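Side-chain contacts in putative branched-chain-amino-acid aminotransferase (Thermotoga maritima MSB8, PDB 3CSW), which probably transfers the amino group between leucine, isoleucine or valine and 2-oxoglutarate, using pyridoxal 5'-phosphate as cofactor: residues V100-F103 / E108-F111; V244-R249 / T266-F271. One frame throughout, in Å; residues are numbered along the deposited sequence.

Contact 1: V100-F103 / E108-F111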
loop_
_atom_site.group_PDB
_atom_site.type_symbol
_atom_site.label_atom_id
_atom_site.label_comp_id
_atom_site.label_asym_id
_atom_site.label_seq_id
_atom_site.Cartn_x
_atom_site.Cartn_y
_atom_site.Cartn_z
ATOM N N VAL A 100 -22.447 -15.995 20.171
ATOM C CA VAL A 100 -23.275 -16.698 19.191
ATOM C C VAL A 100 -22.431 -17.019 17.954
ATOM O O VAL A 100 -21.876 -16.115 17.330
ATOM C CB VAL A 100 -24.523 -15.878 18.771
ATOM C CG1 VAL A 100 -25.442 -16.753 17.886
ATOM C CG2 VAL A 100 -25.270 -15.385 20.011
ATOM N N TYR A 101 -22.325 -18.307 17.623
ATOM C CA TYR A 101 -21.534 -18.755 16.492
ATOM C C TYR A 101 -22.419 -19.317 15.408
ATOM O O TYR A 101 -23.296 -20.131 15.690
ATOM C CB TYR A 101 -20.565 -19.847 16.920
ATOM C CG TYR A 101 -19.547 -19.445 17.972
ATOM C CD1 TYR A 101 -18.395 -18.762 17.633
ATOM C CD2 TYR A 101 -19.713 -19.816 19.303
ATOM C CE1 TYR A 101 -17.446 -18.429 18.604
ATOM C CE2 TYR A 101 -18.786 -19.483 20.273
ATOM C CZ TYR A 101 -17.655 -18.797 19.918
ATOM O OH TYR A 101 -16.744 -18.486 20.886
ATOM N N LEU A 102 -22.168 -18.915 14.167
ATOM C CA LEU A 102 -22.900 -19.442 13.034
ATOM C C LEU A 102 -21.910 -20.246 12.189
ATOM O O LEU A 102 -20.848 -19.744 11.814
ATOM C CB LEU A 102 -23.539 -18.294 12.263
ATOM C CG LEU A 102 -24.322 -18.621 10.993
ATOM C CD1 LEU A 102 -25.560 -19.469 11.299
ATOM C CD2 LEU A 102 -24.686 -17.313 10.289
ATOM N N PHE A 103 -22.251 -21.500 11.916
ATOM C CA PHE A 103 -21.323 -22.428 11.273
ATOM C C PHE A 103 -21.504 -22.572 9.775
ATOM O O PHE A 103 -22.633 -22.556 9.273
ATOM C CB PHE A 103 -21.328 -23.802 11.963
ATOM C CG PHE A 103 -20.722 -23.767 13.327
ATOM C CD1 PHE A 103 -19.351 -23.667 13.480
ATOM C CD2 PHE A 103 -21.519 -23.761 14.455
ATOM C CE1 PHE A 103 -18.791 -23.590 14.736
ATOM C CE2 PHE A 103 -20.963 -23.690 15.708
ATOM C CZ PHE A 103 -19.597 -23.600 15.851
ATOM N N GLU A 108 -25.871 -24.119 11.243
ATOM C CA GLU A 108 -26.012 -24.450 12.669
ATOM C C GLU A 108 -25.618 -23.275 13.545
ATOM O O GLU A 108 -24.612 -22.629 13.271
ATOM C CB GLU A 108 -25.048 -25.595 13.017
ATOM C CG GLU A 108 -25.357 -26.961 12.384
ATOM C CD GLU A 108 -26.013 -27.932 13.350
ATOM O OE1 GLU A 108 -26.819 -27.486 14.197
ATOM O OE2 GLU A 108 -25.714 -29.146 13.268
ATOM N N VAL A 109 -26.372 -23.024 14.613
ATOM C CA VAL A 109 -26.070 -21.927 15.555
ATOM C C VAL A 109 -25.718 -22.484 16.945
ATOM O O VAL A 109 -26.340 -23.441 17.416
ATOM C CB VAL A 109 -27.249 -20.921 15.657
ATOM C CG1 VAL A 109 -26.926 -19.774 16.621
ATOM C CG2 VAL A 109 -27.583 -20.353 14.278
ATOM N N LEU A 110 -24.701 -21.900 17.577
ATOM C CA LEU A 110 -24.302 -22.281 18.931
ATOM C C LEU A 110 -24.277 -21.045 19.804
ATOM O O LEU A 110 -23.619 -20.065 19.459
ATOM C CB LEU A 110 -22.915 -22.925 18.939
ATOM C CG LEU A 110 -22.203 -23.173 20.278
ATOM C CD1 LEU A 110 -22.892 -24.262 21.053
ATOM C CD2 LEU A 110 -20.745 -23.532 20.019
ATOM N N PHE A 111 -24.986 -21.095 20.934
ATOM C CA PHE A 111 -24.976 -19.997 21.906
ATOM C C PHE A 111 -24.180 -20.469 23.110
ATOM O O PHE A 111 -24.322 -21.627 23.515
ATOM C CB PHE A 111 -26.380 -19.652 22.378
ATOM C CG PHE A 111 -27.320 -19.154 21.299
ATOM C CD1 PHE A 111 -27.891 -20.036 20.384
ATOM C CD2 PHE A 111 -27.717 -17.818 21.271
ATOM C CE1 PHE A 111 -28.815 -19.588 19.428
ATOM C CE2 PHE A 111 -28.644 -17.368 20.320
ATOM C CZ PHE A 111 -29.184 -18.251 19.397
#
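The carbonyl O of L110 accepts the amide N of Y101 at 2.9 Å, with 170° at the hydrogen, and the CA-H of V100 also points at this oxygen. L110 N returns the bond to Y101 O, so this hydrogen-bonded pair locks an antiparallel β-hairpin, strand 96-102 with strand 109-115. Nearer the turn, F103 N reaches E108 O, 2.9 Å away. The hairpin belongs to the six-stranded antiparallel sheet of the smaller, N-terminal part of this class-IV aminotransferase fold. V100, L102, V109 and F111 share one face, where helix 78-89 packs on V100 and F111. V100 CG1, set opposite the backbone N (chi1 -173°), rides over the F111 ring as a CH-pi contact, offset toward the rim. The same methyl meets V109 CG1 at 3.6 Å, while V100 CG2 lies beside F111 CD2. An alanine at V100, lacking both methyls, would probably leave a gap over the F111 ring and beside V109 CG1. Y101 and L110 lie on the other face, where a second subunit packs, its E35 hydrogen-bonded to Y101 OH. From just beyond the strand end, the edge of the F103 ring meets L110, with F103 CE2 3.9 Å from L110 CB.

Contact 2: V244-R249 / T266-F271; sequences VVPVRR and TLMENF
A chi1 of 76° sets CG of M268, a selenomethionine, between its backbone N and carbonyl carbon; chi2 is extended and the bend at chi3 (-67°) turns the end of the chain over strand residues V244 and P246. SE lies 3.5 Å from P246 CG, the side chain crossing the proline at about a right angle. The terminal methyl CE, beyond SE, lies 3.6 Å from V244 O. Closer to the helix, V244 CB and M268 CB meet at 3.7 Å, and CG1 of V244 also touches that CB. This is helix-on-sheet packing: segment 266-271 of helix 262-276 runs roughly antiparallel (160°) to 244-247 of strand 243-247, the outermost strand within this chain of a mixed sheet, and the segment axes are 8.5 Å apart. The second valine branch, CG2, comes obliquely to the F271 ring, 4.3 Å from CD1. V208 of helix 203-214 touches both V244 and F271, and F236 of the neighbouring strand also packs on V244. Within the helix, T266 O accepts two donors from N270: the backbone N and, at 2.8 Å, side-chain ND2, which arrive from opposite faces of the carbonyl plane.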
loop_
_atom_site.group_PDB
_atom_site.type_symbol
_atom_site.label_atom_id
_atom_site.label_comp_id
_atom_site.label_asym_id
_atom_site.label_seq_id
_atom_site.Cartn_x
_atom_site.Cartn_y
_atom_site.Cartn_z
ATOM N N VAL A 244 -17.759 1.835 28.344
ATOM C CA VAL A 244 -16.647 2.796 28.173
ATOM C C VAL A 244 -15.489 2.430 29.100
ATOM O O VAL A 244 -15.686 2.276 30.291
ATOM C CB VAL A 244 -17.090 4.254 28.433
ATOM C CG1 VAL A 244 -15.877 5.213 28.452
ATOM C CG2 VAL A 244 -18.120 4.690 27.412
ATOM N N VAL A 245 -14.290 2.276 28.534
ATOM C CA VAL A 245 -13.109 1.873 29.270
ATOM C C VAL A 245 -12.040 2.961 29.124
ATOM O O VAL A 245 -11.463 3.134 28.048
ATOM C CB VAL A 245 -12.589 0.478 28.796
ATOM C CG1 VAL A 245 -11.363 0.034 29.598
ATOM C CG2 VAL A 245 -13.710 -0.589 28.922
ATOM N N PRO A 246 -11.766 3.706 30.207
ATOM C CA PRO A 246 -10.772 4.770 30.127
ATOM C C PRO A 246 -9.368 4.222 29.971
ATOM O O PRO A 246 -9.050 3.189 30.569
ATOM C CB PRO A 246 -10.893 5.490 31.486
ATOM C CG PRO A 246 -12.010 4.904 32.168
ATOM C CD PRO A 246 -12.332 3.596 31.557
ATOM N N VAL A 247 -8.549 4.904 29.170
ATOM C CA VAL A 247 -7.162 4.500 28.961
ATOM C C VAL A 247 -6.271 5.468 29.712
ATOM O O VAL A 247 -6.237 6.669 29.404
ATOM C CB VAL A 247 -6.750 4.459 27.456
ATOM C CG1 VAL A 247 -5.231 4.210 27.309
ATOM C CG2 VAL A 247 -7.583 3.389 26.658
ATOM N N ARG A 248 -5.554 4.968 30.714
ATOM C CA ARG A 248 -4.619 5.838 31.441
ATOM C C ARG A 248 -3.207 5.930 30.832
ATOM O O ARG A 248 -2.490 6.909 31.076
ATOM C CB ARG A 248 -4.547 5.456 32.910
ATOM C CG ARG A 248 -3.777 4.270 33.229
ATOM C CD ARG A 248 -3.541 4.168 34.766
ATOM N NE ARG A 248 -3.316 2.758 35.036
ATOM C CZ ARG A 248 -2.195 2.097 34.733
ATOM N NH1 ARG A 248 -1.141 2.729 34.204
ATOM N NH2 ARG A 248 -2.120 0.786 34.968
ATOM N N ARG A 249 -2.837 4.931 30.019
ATOM C CA ARG A 249 -1.511 4.870 29.413
ATOM C C ARG A 249 -1.515 4.119 28.054
ATOM O O ARG A 249 -2.100 3.048 27.941
ATOM C CB ARG A 249 -0.600 4.171 30.409
ATOM C CG ARG A 249 0.864 4.261 30.163
ATOM C CD ARG A 249 1.561 3.856 31.456
ATOM N NE ARG A 249 2.986 4.156 31.468
ATOM C CZ ARG A 249 3.951 3.265 31.229
ATOM N NH1 ARG A 249 3.653 1.995 30.942
ATOM N NH2 ARG A 249 5.233 3.647 31.273
ATOM N N THR A 266 -17.910 11.771 32.055
ATOM C CA THR A 266 -19.316 12.032 31.798
ATOM C C THR A 266 -19.939 10.941 30.949
ATOM O O THR A 266 -21.072 10.513 31.200
ATOM C CB THR A 266 -19.535 13.326 31.029
ATOM O OG1 THR A 266 -18.673 14.331 31.547
ATOM C CG2 THR A 266 -20.985 13.789 31.186
ATOM N N LEU A 267 -19.215 10.514 29.919
ATOM C CA LEU A 267 -19.727 9.486 29.020
ATOM C C LEU A 267 -19.919 8.173 29.775
ATOM O O LEU A 267 -20.958 7.519 29.610
ATOM C CB LEU A 267 -18.831 9.303 27.777
ATOM C CG LEU A 267 -18.798 10.497 26.808
ATOM C CD1 LEU A 267 -17.628 10.406 25.820
ATOM C CD2 LEU A 267 -20.132 10.685 26.059
HETATM N N MSE A 268 -18.970 7.794 30.629
HETATM C CA MSE A 268 -19.102 6.489 31.288
HETATM C C MSE A 268 -20.135 6.494 32.419
HETATM O O MSE A 268 -20.767 5.484 32.662
HETATM C CB MSE A 268 -17.743 5.862 31.679
HETATM C CG MSE A 268 -17.034 6.393 32.849
HETATM SE SE MSE A 268 -15.309 5.480 33.138
HETATM C CE MSE A 268 -15.922 3.788 33.581
ATOM N N GLU A 269 -20.360 7.630 33.070
ATOM C CA GLU A 269 -21.405 7.677 34.076
ATOM C C GLU A 269 -22.800 7.706 33.425
ATOM O O GLU A 269 -23.740 7.114 33.952
ATOM C CB GLU A 269 -21.174 8.806 35.091
ATOM C CG GLU A 269 -21.326 10.230 34.577
ATOM C CD GLU A 269 -20.780 11.302 35.560
ATOM O OE1 GLU A 269 -19.875 10.972 36.376
ATOM O OE2 GLU A 269 -21.238 12.480 35.489
ATOM N N ASN A 270 -22.912 8.342 32.257
ATOM C CA ASN A 270 -24.187 8.444 31.541
ATOM C C ASN A 270 -24.507 7.297 30.593
ATOM O O ASN A 270 -25.633 7.204 30.097
ATOM C CB ASN A 270 -24.227 9.773 30.782
ATOM C CG ASN A 270 -24.444 10.965 31.717
ATOM O OD1 ASN A 270 -25.537 11.135 32.226
ATOM N ND2 ASN A 270 -23.411 11.773 31.951
ATOM N N PHE A 271 -23.526 6.419 30.347
ATOM C CA PHE A 271 -23.668 5.348 29.347
ATOM C C PHE A 271 -24.848 4.412 29.626
ATOM O O PHE A 271 -25.764 4.288 28.809
ATOM C CB PHE A 271 -22.360 4.535 29.205
ATOM C CG PHE A 271 -22.439 3.447 28.168
ATOM C CD1 PHE A 271 -22.319 3.748 26.816
ATOM C CD2 PHE A 271 -22.682 2.135 28.532
ATOM C CE1 PHE A 271 -22.428 2.757 25.860
ATOM C CE2 PHE A 271 -22.784 1.140 27.566
ATOM C CZ PHE A 271 -22.659 1.448 26.241
#

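Contact 1 comes first along the chain and closes a short loop, only four residues separating its segments, at the turn between strands 96-102 and 109-115. The chain then runs through strand 125-129 and on through most strands of the two mixed sheets before contact 2 opens at V244. That second loop is wider, its sixteen intervening residues including strand 253-254 and the start of helix 262-276, which folds back on strand 243-247. The two loops are in series, neither nested nor crossed. Their centres lie 32 Å apart on opposite sides of the chain's centre: contact 1 joins neighbouring strands of the antiparallel sheet, whereas contact 2 joins a mixed sheet to the C-terminal helix.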